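Local coordinates for protein glycoside hydrolase family 43 (Halothermothrix orenii, PDB 4QQS) that probably hydrolyses O-glycosidic bonds in plant polysaccharides such as xylan, acting as a thermostable five-bladed beta-propeller glycosidase with alpha-L-arabinofuranosidase activity, at residues Ile15-Val20 / Gly283-Asn288; Tyr30-Ile35 / Phe71-Val76; His256-Val261 / Phe269-Thr274. One frame throughout, in Å; residues are numbered along the deposited sequence.

Contact 1 of 3, residues Ile15-Val20 / Gly283-Asn288; sequences IGDPYV and GDRTVN
Ile15 and Arg285 pair through their backbones as a single antiparallel bridge of the hydrogen-bonded type. Ile15 N donates to Arg285 O at 3.1 Å, nearly straight at 166°. Arg285 N returns a bond to Ile15 O in the carbonyl plane, and Arg285 NE adds a weak one to the same oxygen. NE also bonds weakly to Gly283 O, within its own segment.

The tight part lies on the apolar side of this bridge. Ile15 CG1 sits between the backbone N and the carbonyl carbon (chi1 61°). From there CD1 runs along the Arg285 carbonyl, 3.5 Å from Arg285 O, and ends 3.8 Å from Val287 CG2. Pro18 CB meets Val287 CG2 more loosely, at 4.2 Å. Leu29 of strand 26-32 packs on both Pro18 and Val287.

Beyond the bridge the two strands run at 24° to each other and their axes come no nearer than 7.1 Å. They belong to different sheets. Strand 16-23 edges the first sheet of the propeller, and strand 285-295 lies in the last, so the contact joins the two ends of the ring.

The other side is wet and polar. The Arg285 chain bends at chi2 and chi3, and this lays its guanidinium with one face over Gly16 CA, 3.6 Å from Arg285 NH2. Asp17, the predicted proton acceptor, does not touch the arginine directly: Asp17 OD2 stands 4.3 Å from Arg285 NH1, well out of the guanidinium plane. Two waters fill the gap. One donates to Asp17 OD1 and accepts from Arg285 NH2; the second joins Asp17 OD2 to Arg285 NH1 in the same way. Asp17 OD1 is also hydrogen-bonded to Thr32.

Contact 2 of 3, residues Tyr30-Ile35 / Phe71-Val76; sequences YATSAI and FWAPEV. With NA (sodium ion), chain D.
This contact joins the first, innermost strand of the second propeller blade to the second strand of the blade before it, beside the sodium site at the centre of the fold. Strand 72-76 runs antiparallel to strand 30-32, at 166°, but side chains do much of the joining. Thr32 OG1 accepts Ala73 N at 2.8 Å. With chi1 at -57°, this oxygen, which also bonds to Asp17, lies beside its own backbone N. Thr32 CG2 lies alongside the Trp72 indole, 4.0 Å from Trp72 CD1.

At the outer end, Phe71 N donates to Ile35 O in the carbonyl plane, on a lone pair, nearly straight at 173°. Ile35 O also sits at the edge of the Phe71 ring, 3.4 Å from Phe71 CD1. A water accepts from Ser33 N and donates to Phe71 O.

At the other end Val76 CG2 stands over the centre of the Tyr30 ring, 3.5 Å from the centroid, in a CH-pi contact. Pro74 CG packs against Tyr30 CB, 3.7 Å away. Tyr30 OH is hydrogen-bonded to Pro106 O. Replacing Tyr30 by an alanine is likely to leave a gap over Val76 CG2 and Pro106 O without its hydroxyl partner. Glu75 turns the opposite way, and Glu75 OE2 binds the sodium at 2.1 Å. Glu75 OE1 is held by His128.

Strand 38-44 packs on Tyr30 through Val41 and on Phe71 and Pro74 through Phe39. From the second blade, Met85 of strand 82-90 touches both Tyr30 and Val76.

Contact 3 of 3, residues His256-Val261 / Phe269-Thr274; sequences HNSVTV and FVVYHT. With NA (sodium ion), chain D.
Ser258 and Val271 exchange two backbone hydrogen bonds, and Thr260 and Phe269 exchange two more. Ser258 N reaches Val271 O at 2.9 Å, in the carbonyl plane. The return bond, Val271 N to Ser258 O, is straighter (176°) but comes from above that carbonyl's plane. Thr260 N to Phe269 O is 3.0 Å. Val259 and Val270 form the non-hydrogen-bonded pair between. The arrangement is a beta hairpin.

Ser258 O also takes a weak bond from Asn257 ND2. Asn257 CG lies between its backbone N and carbonyl carbon (chi1 74°), which lets the amide reach forward to the next carbonyl of its own strand. Val270 CG2 packs across it, 3.6 Å from Asn257 CB. Ser258 OG rests 3.6 Å from Val271 CB and finds its polar partners in Pro18 O and Val20 N.

His256 lies at the corner where the chain enters the hairpin. His256 NE2 binds the sodium at 2.8 Å, and a water on the metal donates to Asn257 O. His256 ND1 bonds to a buffer molecule, probably from the crystallisation liquor. His256 CB lies 3.7 Å from His273 NE2, which has a weak hydrogen bond to Asp17.

Strand 257-261 is the inner edge of its sheet. Strand 285-295 pairs with 268-275 on the other side, while Met209 of strand 205-212 packs on Asn257, Val259 and Val270.

Overall arrangement
All three contacts are largely buried near the centre of the propeller, though contacts 1 and 2 each reach an exposed residue and contact 3 none. Contact 3 is regular pairing within one sheet. Contacts 1 and 2 cross between sheets and rely more on side chains and water. Contact 1 shares the last sheet with contact 3 and the first with contact 2, so strand 16-23 stands between the other two. Contacts 2 and 3 meet at the sodium, each giving it one ligand and sharing its four waters. The predicted proton acceptor of contact 1 has a polar partner in each of the other two contacts.

Contact 1 of 3, residues Ile15-Val20 / Gly283-Asn288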
ATOM      1  N   ILE A  15      -5.601  -3.892  12.054  1.00  9.39           N
ATOM      2  CA  ILE A  15      -4.937  -3.020  11.108  1.00  8.87           C
ATOM      3  C   ILE A  15      -5.455  -3.231   9.699  1.00  8.36           C
ATOM      4  O   ILE A  15      -6.318  -4.078   9.458  1.00  8.71           O
ATOM      5  CB  ILE A  15      -3.394  -3.175  11.175  1.00  9.08           C
ATOM      6  CG1 ILE A  15      -2.920  -4.590  10.829  1.00  9.41           C
ATOM      7  CG2 ILE A  15      -2.909  -2.797  12.558  1.00 10.34           C
ATOM      8  CD1 ILE A  15      -2.970  -5.017   9.366  1.00  9.67           C
ATOM      9  N   GLY A  16      -4.914  -2.441   8.773  1.00  8.28           N
ATOM     10  CA  GLY A  16      -4.976  -2.736   7.357  1.00  8.35           C
ATOM     11  C   GLY A  16      -3.790  -2.076   6.679  1.00  7.70           C
ATOM     12  O   GLY A  16      -3.151  -1.199   7.248  1.00  8.32           O
ATOM     13  N   ASP A  17      -3.487  -2.491   5.463  1.00  8.06           N
ATOM     14  CA  ASP A  17      -2.669  -1.717   4.547  1.00  7.97           C
ATOM     15  C   ASP A  17      -1.218  -1.617   5.042  1.00  7.57           C
ATOM     16  O   ASP A  17      -0.686  -0.534   5.266  1.00  8.65           O
ATOM     17  CB  ASP A  17      -3.295  -0.339   4.317  1.00  8.66           C
ATOM     18  CG  ASP A  17      -4.800  -0.412   4.073  1.00  8.50           C
ATOM     19  OD1 ASP A  17      -5.531   0.438   4.640  1.00  9.88           O
ATOM     20  OD2 ASP A  17      -5.243  -1.308   3.331  1.00  9.60           O
ATOM     21  N   PRO A  18      -0.561  -2.763   5.222  1.00  7.85           N
ATOM     22  CA  PRO A  18       0.777  -2.742   5.825  1.00  8.36           C
ATOM     23  C   PRO A  18       1.872  -2.292   4.869  1.00  8.17           C
ATOM     24  O   PRO A  18       2.090  -2.928   3.844  1.00 10.28           O
ATOM     25  CB  PRO A  18       0.987  -4.201   6.221  1.00  9.12           C
ATOM     26  CG  PRO A  18       0.207  -4.971   5.215  1.00  8.90           C
ATOM     27  CD  PRO A  18      -1.032  -4.144   5.008  1.00  8.33           C
ATOM     28  N   TYR A  19       2.579  -1.240   5.242  1.00  7.44           N
ATOM     29  CA  TYR A  19       3.664  -0.715   4.429  1.00  7.38           C
ATOM     30  C   TYR A  19       4.962  -0.885   5.196  1.00  7.37           C
ATOM     31  O   TYR A  19       5.082  -0.359   6.290  1.00  7.95           O
ATOM     32  CB  TYR A  19       3.427   0.766   4.115  1.00  7.64           C
ATOM     33  CG  TYR A  19       4.532   1.318   3.253  1.00  8.31           C
ATOM     34  CD1 TYR A  19       5.719   1.729   3.824  1.00 10.36           C
ATOM     35  CD2 TYR A  19       4.414   1.382   1.884  1.00  9.78           C
ATOM     36  CE1 TYR A  19       6.754   2.205   3.076  1.00 12.54           C
ATOM     37  CE2 TYR A  19       5.461   1.888   1.106  1.00 11.24           C
ATOM     38  CZ  TYR A  19       6.626   2.291   1.727  1.00 12.93           C
ATOM     39  OH  TYR A  19       7.692   2.792   1.019  1.00 15.57           O
ATOM     40  N   VAL A  20       5.942  -1.578   4.615  1.00  7.31           N
ATOM     41  CA  VAL A  20       7.235  -1.765   5.254  1.00  7.85           C
ATOM     42  C   VAL A  20       8.318  -1.038   4.500  1.00  8.51           C
ATOM     43  O   VAL A  20       8.455  -1.203   3.288  1.00  9.73           O
ATOM     44  CB  VAL A  20       7.603  -3.246   5.404  1.00  8.64           C
ATOM     45  CG1 VAL A  20       9.032  -3.408   5.916  1.00  9.62           C
ATOM     46  CG2 VAL A  20       6.610  -3.928   6.323  1.00  8.74           C
ATOM     47  N   GLY A 283     -12.960  -4.929   8.645  1.00 11.06           N
ATOM     48  CA  GLY A 283     -11.789  -4.082   8.762  1.00 10.97           C
ATOM     49  C   GLY A 283     -10.675  -4.561   9.681  1.00 10.90           C
ATOM     50  O   GLY A 283      -9.578  -4.006   9.663  1.00 11.97           O
ATOM     51  N   ASP A 284     -10.932  -5.591  10.477  1.00 10.55           N
ATOM     52  CA  ASP A 284      -9.894  -6.134  11.340  1.00 10.72           C
ATOM     53  C   ASP A 284      -9.028  -7.075  10.514  1.00  9.54           C
ATOM     54  O   ASP A 284      -9.437  -8.201  10.214  1.00  9.86           O
ATOM     55  CB  ASP A 284     -10.508  -6.878  12.521  1.00 12.22           C
ATOM     56  CG  ASP A 284      -9.468  -7.344  13.531  1.00 13.19           C
ATOM     57  OD1 ASP A 284      -8.270  -7.377  13.207  1.00 12.34           O
ATOM     58  OD2 ASP A 284      -9.856  -7.722  14.658  1.00 16.26           O
ATOM     59  N   ARG A 285      -7.858  -6.589  10.108  1.00  8.97           N
ATOM     60  CA  ARG A 285      -6.921  -7.384   9.327  1.00  8.80           C
ATOM     61  C   ARG A 285      -5.598  -7.524  10.077  1.00  8.25           C
ATOM     62  O   ARG A 285      -5.362  -6.875  11.103  1.00  8.53           O
ATOM     63  CB  ARG A 285      -6.754  -6.804   7.926  1.00  9.38           C
ATOM     64  CG  ARG A 285      -8.058  -6.984   7.128  1.00 11.13           C
ATOM     65  CD  ARG A 285      -8.462  -5.858   6.260  1.00 13.13           C
ATOM     66  NE  ARG A 285      -8.475  -4.555   6.910  1.00 12.45           N
ATOM     67  CZ  ARG A 285      -8.503  -3.456   6.189  1.00 12.69           C
ATOM     68  NH1 ARG A 285      -8.552  -3.566   4.872  1.00 14.13           N
ATOM     69  NH2 ARG A 285      -8.475  -2.268   6.754  1.00 14.66           N
ATOM     70  N   THR A 286      -4.754  -8.405   9.556  1.00  8.68           N
ATOM     71  CA  THR A 286      -3.526  -8.805  10.204  1.00  8.93           C
ATOM     72  C   THR A 286      -2.410  -8.909   9.159  1.00  7.98           C
ATOM     73  O   THR A 286      -2.676  -9.040   7.972  1.00  8.64           O
ATOM     74  CB  THR A 286      -3.746 -10.114  10.992  1.00 10.44           C
ATOM     75  OG1 THR A 286      -2.618 -10.400  11.822  1.00 10.79           O
ATOM     76  CG2 THR A 286      -4.003 -11.273  10.069  1.00 10.76           C
ATOM     77  N   VAL A 287      -1.166  -8.808   9.609  1.00  8.30           N
ATOM     78  CA  VAL A 287       0.002  -8.693   8.757  1.00  8.21           C
ATOM     79  C   VAL A 287       0.598 -10.054   8.408  1.00  7.73           C
ATOM     80  O   VAL A 287       0.710 -10.934   9.269  1.00  8.64           O
ATOM     81  CB  VAL A 287       1.071  -7.829   9.470  1.00  9.60           C
ATOM     82  CG1 VAL A 287       2.331  -7.711   8.634  1.00 11.40           C
ATOM     83  CG2 VAL A 287       0.529  -6.439   9.789  1.00 10.16           C
ATOM     84  N   ASN A 288       1.017 -10.199   7.151  1.00  7.53           N
ATOM     85  CA  ASN A 288       1.605 -11.423   6.614  1.00  7.76           C
ATOM     86  C   ASN A 288       2.752 -11.074   5.695  1.00  7.55           C
ATOM     87  O   ASN A 288       2.779  -9.985   5.111  1.00  7.83           O
ATOM     88  CB  ASN A 288       0.593 -12.209   5.788  1.00  7.98           C
ATOM     89  CG  ASN A 288      -0.673 -12.492   6.541  1.00  8.95           C
ATOM     90  OD1 ASN A 288      -0.788 -13.490   7.246  1.00 10.87           O
ATOM     91  ND2 ASN A 288      -1.611 -11.576   6.461  1.00  8.76           N
TER
HETATM   92  O   HOH W   1      -8.104   0.034   5.062  1.00 16.05           O
HETATM   93  O   HOH W   2      -7.647  -2.279   2.387  1.00 16.67           O

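Contact 2 of 3, residues Tyr30-Ile35 / Phe71-Val76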
ATOM      1  N   TYR A  30       4.269   0.544   8.881  1.00  7.25           N
ATOM      2  CA  TYR A  30       3.259   1.561   9.126  1.00  7.37           C
ATOM      3  C   TYR A  30       1.961   1.011   8.563  1.00  7.45           C
ATOM      4  O   TYR A  30       1.974   0.388   7.510  1.00  8.67           O
ATOM      5  CB  TYR A  30       3.619   2.873   8.417  1.00  7.41           C
ATOM      6  CG  TYR A  30       5.029   3.362   8.670  1.00  7.67           C
ATOM      7  CD1 TYR A  30       6.090   2.889   7.917  1.00  8.01           C
ATOM      8  CD2 TYR A  30       5.303   4.285   9.667  1.00  7.98           C
ATOM      9  CE1 TYR A  30       7.377   3.319   8.132  1.00  8.55           C
ATOM     10  CE2 TYR A  30       6.602   4.726   9.889  1.00  8.80           C
ATOM     11  CZ  TYR A  30       7.633   4.230   9.113  1.00  9.02           C
ATOM     12  OH  TYR A  30       8.935   4.627   9.294  1.00  9.83           O
ATOM     13  N   ALA A  31       0.836   1.237   9.226  1.00  7.43           N
ATOM     14  CA  ALA A  31      -0.421   0.660   8.777  1.00  7.49           C
ATOM     15  C   ALA A  31      -1.595   1.522   9.169  1.00  7.21           C
ATOM     16  O   ALA A  31      -1.524   2.302  10.123  1.00  7.87           O
ATOM     17  CB  ALA A  31      -0.606  -0.750   9.353  1.00  7.82           C
ATOM     18  N   THR A  32      -2.693   1.366   8.437  1.00  7.78           N
ATOM     19  CA  THR A  32      -3.997   1.802   8.927  1.00  8.02           C
ATOM     20  C   THR A  32      -4.205   1.137  10.286  1.00  7.77           C
ATOM     21  O   THR A  32      -4.039  -0.074  10.424  1.00  8.75           O
ATOM     22  CB  THR A  32      -5.101   1.394   7.951  1.00  8.20           C
ATOM     23  OG1 THR A  32      -4.800   1.951   6.671  1.00  8.02           O
ATOM     24  CG2 THR A  32      -6.453   1.869   8.420  1.00  8.68           C
ATOM     25  N   SER A  33      -4.520   1.937  11.297  1.00  8.23           N
ATOM     26  CA  SER A  33      -4.423   1.470  12.667  1.00  9.10           C
ATOM     27  C   SER A  33      -5.319   2.354  13.525  1.00  9.72           C
ATOM     28  O   SER A  33      -6.502   2.048  13.698  1.00 10.53           O
ATOM     29  CB  SER A  33      -2.941   1.449  13.087  1.00  9.01           C
ATOM     30  OG  SER A  33      -2.270   2.668  12.766  1.00  8.89           O
ATOM     31  N   ALA A  34      -4.792   3.484  13.984  1.00  9.64           N
ATOM     32  CA  ALA A  34      -5.548   4.439  14.795  1.00  9.94           C
ATOM     33  C   ALA A  34      -6.380   5.345  13.877  1.00  9.75           C
ATOM     34  O   ALA A  34      -6.048   6.528  13.655  1.00  9.89           O
ATOM     35  CB  ALA A  34      -4.600   5.251  15.642  1.00 10.68           C
ATOM     36  N   ILE A  35      -7.457   4.787  13.333  1.00 10.11           N
ATOM     37  CA  ILE A  35      -8.155   5.425  12.217  1.00 10.12           C
ATOM     38  C   ILE A  35      -8.718   6.800  12.551  1.00  9.93           C
ATOM     39  O   ILE A  35      -8.952   7.587  11.646  1.00 10.09           O
ATOM     40  CB  ILE A  35      -9.285   4.522  11.660  1.00 11.35           C
ATOM     41  CG1 ILE A  35     -10.214   4.054  12.785  1.00 13.27           C
ATOM     42  CG2 ILE A  35      -8.686   3.345  10.897  1.00 11.56           C
ATOM     43  CD1 ILE A  35     -11.471   3.340  12.318  1.00 15.09           C
ATOM     44  N   PHE A  71      -8.139   8.090   8.897  1.00  7.47           N
ATOM     45  CA  PHE A  71      -6.701   8.098   8.636  1.00  7.40           C
ATOM     46  C   PHE A  71      -6.298   6.737   8.083  1.00  7.36           C
ATOM     47  O   PHE A  71      -6.320   5.744   8.818  1.00  7.95           O
ATOM     48  CB  PHE A  71      -5.924   8.422   9.926  1.00  8.15           C
ATOM     49  CG  PHE A  71      -6.000   9.870  10.320  1.00  8.20           C
ATOM     50  CD1 PHE A  71      -7.087  10.364  11.037  1.00  8.77           C
ATOM     51  CD2 PHE A  71      -4.996  10.759   9.966  1.00  8.49           C
ATOM     52  CE1 PHE A  71      -7.153  11.697  11.372  1.00  9.25           C
ATOM     53  CE2 PHE A  71      -5.074  12.092  10.309  1.00  9.13           C
ATOM     54  CZ  PHE A  71      -6.151  12.549  11.006  1.00  8.89           C
ATOM     55  N   TRP A  72      -5.961   6.691   6.790  1.00  7.00           N
ATOM     56  CA  TRP A  72      -5.704   5.432   6.098  1.00  6.99           C
ATOM     57  C   TRP A  72      -4.381   5.408   5.354  1.00  6.79           C
ATOM     58  O   TRP A  72      -3.934   6.414   4.788  1.00  7.04           O
ATOM     59  CB  TRP A  72      -6.793   5.121   5.050  1.00  7.47           C
ATOM     60  CG  TRP A  72      -8.192   5.047   5.546  1.00  7.81           C
ATOM     61  CD1 TRP A  72      -8.618   4.850   6.828  1.00  8.27           C
ATOM     62  CD2 TRP A  72      -9.366   5.202   4.746  1.00  7.90           C
ATOM     63  NE1 TRP A  72      -9.998   4.880   6.872  1.00  8.80           N
ATOM     64  CE2 TRP A  72     -10.478   5.107   5.605  1.00  8.75           C
ATOM     65  CE3 TRP A  72      -9.583   5.417   3.388  1.00  8.50           C
ATOM     66  CZ2 TRP A  72     -11.791   5.216   5.142  1.00  9.64           C
ATOM     67  CZ3 TRP A  72     -10.886   5.534   2.934  1.00  9.43           C
ATOM     68  CH2 TRP A  72     -11.971   5.438   3.807  1.00  9.91           C
ATOM     69  N   ALA A  73      -3.823   4.201   5.311  1.00  6.84           N
ATOM     70  CA  ALA A  73      -2.824   3.740   4.335  1.00  7.22           C
ATOM     71  C   ALA A  73      -1.596   4.639   4.213  1.00  7.29           C
ATOM     72  O   ALA A  73      -1.338   5.233   3.160  1.00  9.16           O
ATOM     73  CB  ALA A  73      -3.481   3.478   2.980  1.00  8.17           C
ATOM     74  N   PRO A  74      -0.802   4.693   5.287  1.00  6.74           N
ATOM     75  CA  PRO A  74       0.426   5.479   5.289  1.00  6.71           C
ATOM     76  C   PRO A  74       1.532   4.775   4.517  1.00  6.67           C
ATOM     77  O   PRO A  74       1.631   3.546   4.569  1.00  7.43           O
ATOM     78  CB  PRO A  74       0.781   5.535   6.772  1.00  7.62           C
ATOM     79  CG  PRO A  74       0.317   4.219   7.293  1.00  7.41           C
ATOM     80  CD  PRO A  74      -0.978   3.943   6.539  1.00  7.28           C
ATOM     81  N   GLU A  75       2.374   5.542   3.843  1.00  6.64           N
ATOM     82  CA  GLU A  75       3.563   4.986   3.206  1.00  8.50           C
ATOM     83  C   GLU A  75       4.712   5.932   3.457  1.00  9.72           C
ATOM     84  O   GLU A  75       4.523   7.146   3.458  1.00 10.71           O
ATOM     85  CB  GLU A  75       3.373   4.816   1.717  1.00  9.89           C
ATOM     86  CG  GLU A  75       2.287   3.863   1.332  1.00 10.57           C
ATOM     87  CD  GLU A  75       2.501   3.315  -0.093  1.00 12.29           C
ATOM     88  OE1 GLU A  75       3.527   3.621  -0.728  1.00 11.96           O
ATOM     89  OE2 GLU A  75       1.641   2.581  -0.596  1.00 13.15           O
ATOM     90  N   VAL A  76       5.897   5.368   3.666  1.00 10.52           N
ATOM     91  CA  VAL A  76       7.074   6.136   4.031  1.00 10.83           C
ATOM     92  C   VAL A  76       8.261   5.801   3.131  1.00 11.28           C
ATOM     93  O   VAL A  76       8.618   4.635   2.987  1.00 13.49           O
ATOM     94  CB  VAL A  76       7.443   5.868   5.502  1.00 11.23           C
ATOM     95  CG1 VAL A  76       8.683   6.642   5.901  1.00 11.56           C
ATOM     96  CG2 VAL A  76       6.279   6.231   6.417  1.00 11.35           C
TER
HETATM   97 NA    NA D 402      -0.125   1.525  -0.249  1.00  9.85          NA
HETATM   98  O   HOH W   3      -4.910   4.733  10.973  1.00  8.24           O
HETATM   99  O   HOH W   4      -0.980   3.479   0.459  1.00 14.02           O
HETATM  100  O   HOH W   5      -0.190  -0.804  -1.406  1.00 23.16           O
HETATM  101  O   HOH W   6       0.826   0.781   1.540  1.00 14.02           O
HETATM  102  O   HOH W   7      -1.047   2.451  -2.231  1.00 11.21           O

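Contact 3 of 3, residues His256-Val261 / Phe269-Thr274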
ATOM      1  N   HIS A 256      -3.709  -5.215  -0.275  1.00  7.25           N
ATOM      2  CA  HIS A 256      -3.053  -3.916  -0.040  1.00  7.59           C
ATOM      3  C   HIS A 256      -1.652  -4.080   0.466  1.00  6.98           C
ATOM      4  O   HIS A 256      -1.339  -3.832   1.646  1.00  8.77           O
ATOM      5  CB  HIS A 256      -3.922  -2.955   0.867  1.00  9.44           C
ATOM      6  CG  HIS A 256      -3.503  -1.508   0.784  1.00 11.27           C
ATOM      7  ND1 HIS A 256      -4.295  -0.463   0.462  1.00 13.01           N
ATOM      8  CD2 HIS A 256      -2.310  -0.998   0.985  1.00 11.88           C
ATOM      9  CE1 HIS A 256      -3.602   0.619   0.492  1.00 12.58           C
ATOM     10  NE2 HIS A 256      -2.382   0.325   0.792  1.00 12.07           N
ATOM     11  N   ASN A 257      -0.767  -4.443  -0.462  1.00  6.96           N
ATOM     12  CA  ASN A 257       0.561  -4.869  -0.111  1.00  7.12           C
ATOM     13  C   ASN A 257       1.644  -3.812  -0.304  1.00  6.94           C
ATOM     14  O   ASN A 257       1.501  -2.821  -1.030  1.00  7.43           O
ATOM     15  CB  ASN A 257       0.945  -6.097  -0.921  1.00  7.56           C
ATOM     16  CG  ASN A 257       1.251  -5.765  -2.366  1.00  7.37           C
ATOM     17  OD1 ASN A 257       0.352  -5.598  -3.190  1.00  8.64           O
ATOM     18  ND2 ASN A 257       2.544  -5.639  -2.677  1.00  7.96           N
ATOM     19  N   SER A 258       2.770  -4.081   0.344  1.00  6.41           N
ATOM     20  CA  SER A 258       4.038  -3.456   0.010  1.00  6.38           C
ATOM     21  C   SER A 258       5.052  -4.553  -0.317  1.00  6.27           C
ATOM     22  O   SER A 258       4.712  -5.743  -0.312  1.00  6.98           O
ATOM     23  CB  SER A 258       4.499  -2.546   1.148  1.00  6.79           C
ATOM     24  OG  SER A 258       4.607  -3.245   2.377  1.00  7.68           O
ATOM     25  N   VAL A 259       6.262  -4.142  -0.693  1.00  6.73           N
ATOM     26  CA  VAL A 259       7.336  -5.063  -1.043  1.00  7.17           C
ATOM     27  C   VAL A 259       8.618  -4.577  -0.363  1.00  7.40           C
ATOM     28  O   VAL A 259       8.891  -3.381  -0.356  1.00  8.56           O
ATOM     29  CB  VAL A 259       7.570  -5.108  -2.566  1.00  7.70           C
ATOM     30  CG1 VAL A 259       8.692  -6.081  -2.909  1.00  8.83           C
ATOM     31  CG2 VAL A 259       6.297  -5.496  -3.297  1.00  7.95           C
ATOM     32  N   THR A 260       9.385  -5.505   0.196  1.00  7.75           N
ATOM     33  CA  THR A 260      10.679  -5.180   0.769  1.00  8.82           C
ATOM     34  C   THR A 260      11.631  -6.345   0.481  1.00  9.28           C
ATOM     35  O   THR A 260      11.282  -7.284  -0.245  1.00 10.08           O
ATOM     36  CB  THR A 260      10.530  -4.853   2.271  1.00 10.10           C
ATOM     37  OG1 THR A 260      11.754  -4.335   2.789  1.00 10.75           O
ATOM     38  CG2 THR A 260      10.106  -6.068   3.059  1.00 10.38           C
ATOM     39  N   VAL A 261      12.843  -6.256   1.003  1.00 10.36           N
ATOM     40  CA  VAL A 261      13.874  -7.248   0.767  1.00 10.70           C
ATOM     41  C   VAL A 261      14.282  -7.871   2.094  1.00 10.29           C
ATOM     42  O   VAL A 261      14.134  -7.255   3.148  1.00 10.70           O
ATOM     43  CB  VAL A 261      15.079  -6.602   0.045  1.00 13.50           C
ATOM     44  CG1 VAL A 261      15.835  -5.658   0.962  1.00 14.48           C
ATOM     45  CG2 VAL A 261      15.984  -7.636  -0.537  1.00 15.33           C
ATOM     46  N   PHE A 269      10.184  -9.929  -0.409  1.00  7.92           N
ATOM     47  CA  PHE A 269       8.966 -10.324   0.282  1.00  7.95           C
ATOM     48  C   PHE A 269       7.846  -9.347  -0.031  1.00  7.33           C
ATOM     49  O   PHE A 269       8.034  -8.128   0.004  1.00  8.38           O
ATOM     50  CB  PHE A 269       9.177 -10.372   1.799  1.00  8.45           C
ATOM     51  CG  PHE A 269       9.819 -11.650   2.259  1.00  8.50           C
ATOM     52  CD1 PHE A 269      11.191 -11.830   2.158  1.00  9.02           C
ATOM     53  CD2 PHE A 269       9.045 -12.691   2.729  1.00  9.00           C
ATOM     54  CE1 PHE A 269      11.774 -13.026   2.528  1.00 10.45           C
ATOM     55  CE2 PHE A 269       9.630 -13.891   3.089  1.00  9.86           C
ATOM     56  CZ  PHE A 269      10.990 -14.050   2.989  1.00 10.15           C
ATOM     57  N   VAL A 270       6.672  -9.910  -0.296  1.00  7.16           N
ATOM     58  CA  VAL A 270       5.438  -9.156  -0.284  1.00  7.19           C
ATOM     59  C   VAL A 270       4.915  -9.138   1.154  1.00  7.24           C
ATOM     60  O   VAL A 270       4.961 -10.150   1.858  1.00  8.36           O
ATOM     61  CB  VAL A 270       4.389  -9.762  -1.268  1.00  8.20           C
ATOM     62  CG1 VAL A 270       4.062 -11.229  -0.972  1.00  9.24           C
ATOM     63  CG2 VAL A 270       3.135  -8.935  -1.293  1.00  8.61           C
ATOM     64  N   VAL A 271       4.467  -7.964   1.587  1.00  6.86           N
ATOM     65  CA  VAL A 271       3.892  -7.757   2.905  1.00  6.84           C
ATOM     66  C   VAL A 271       2.441  -7.368   2.657  1.00  6.57           C
ATOM     67  O   VAL A 271       2.178  -6.406   1.951  1.00  7.12           O
ATOM     68  CB  VAL A 271       4.615  -6.650   3.679  1.00  7.77           C
ATOM     69  CG1 VAL A 271       4.015  -6.535   5.070  1.00  8.47           C
ATOM     70  CG2 VAL A 271       6.131  -6.917   3.749  1.00  8.46           C
ATOM     71  N   TYR A 272       1.499  -8.133   3.196  1.00  6.42           N
ATOM     72  CA  TYR A 272       0.096  -7.989   2.840  1.00  6.42           C
ATOM     73  C   TYR A 272      -0.789  -8.294   4.033  1.00  6.42           C
ATOM     74  O   TYR A 272      -0.367  -8.975   4.970  1.00  7.34           O
ATOM     75  CB  TYR A 272      -0.258  -8.906   1.651  1.00  6.73           C
ATOM     76  CG  TYR A 272      -0.069 -10.380   1.927  1.00  7.00           C
ATOM     77  CD1 TYR A 272       1.183 -10.978   1.849  1.00  7.24           C
ATOM     78  CD2 TYR A 272      -1.150 -11.167   2.281  1.00  7.49           C
ATOM     79  CE1 TYR A 272       1.354 -12.338   2.115  1.00  7.84           C
ATOM     80  CE2 TYR A 272      -0.993 -12.531   2.539  1.00  7.86           C
ATOM     81  CZ  TYR A 272       0.258 -13.108   2.467  1.00  7.84           C
ATOM     82  OH  TYR A 272       0.367 -14.454   2.745  1.00  8.96           O
ATOM     83  N   HIS A 273      -2.017  -7.795   3.998  1.00  6.45           N
ATOM     84  CA  HIS A 273      -2.953  -8.117   5.056  1.00  6.61           C
ATOM     85  C   HIS A 273      -3.908  -9.225   4.644  1.00  6.67           C
ATOM     86  O   HIS A 273      -4.095  -9.488   3.473  1.00  7.04           O
ATOM     87  CB  HIS A 273      -3.704  -6.894   5.567  1.00  7.05           C
ATOM     88  CG  HIS A 273      -4.641  -6.243   4.602  1.00  6.93           C
ATOM     89  ND1 HIS A 273      -5.650  -6.845   3.874  1.00  9.39           N
ATOM     90  CD2 HIS A 273      -4.726  -4.926   4.351  1.00  6.09           C
ATOM     91  CE1 HIS A 273      -6.287  -5.896   3.190  1.00  6.97           C
ATOM     92  NE2 HIS A 273      -5.751  -4.731   3.481  1.00  8.90           N
ATOM     93  N   THR A 274      -4.468  -9.887   5.653  1.00  6.86           N
ATOM     94  CA  THR A 274      -5.591 -10.810   5.485  1.00  7.33           C
ATOM     95  C   THR A 274      -6.582 -10.552   6.619  1.00  7.69           C
ATOM     96  O   THR A 274      -6.251  -9.922   7.617  1.00  8.61           O
ATOM     97  CB  THR A 274      -5.146 -12.282   5.538  1.00  8.28           C
ATOM     98  OG1 THR A 274      -4.452 -12.514   6.766  1.00  9.38           O
ATOM     99  CG2 THR A 274      -4.258 -12.642   4.368  1.00  8.93           C
TER
HETATM  100 NA    NA D 402      -0.125   1.525  -0.249  1.00  9.85          NA
HETATM  101  O   HOH W   5      -0.190  -0.804  -1.406  1.00 23.16           O
HETATM  102  O   HOH W   6       0.826   0.781   1.540  1.00 14.02           O
HETATM  103  O   HOH W   7      -1.047   2.451  -2.231  1.00 11.21           O
HETATM  104  O   HOH W   4      -0.980   3.479   0.459  1.00 14.02           O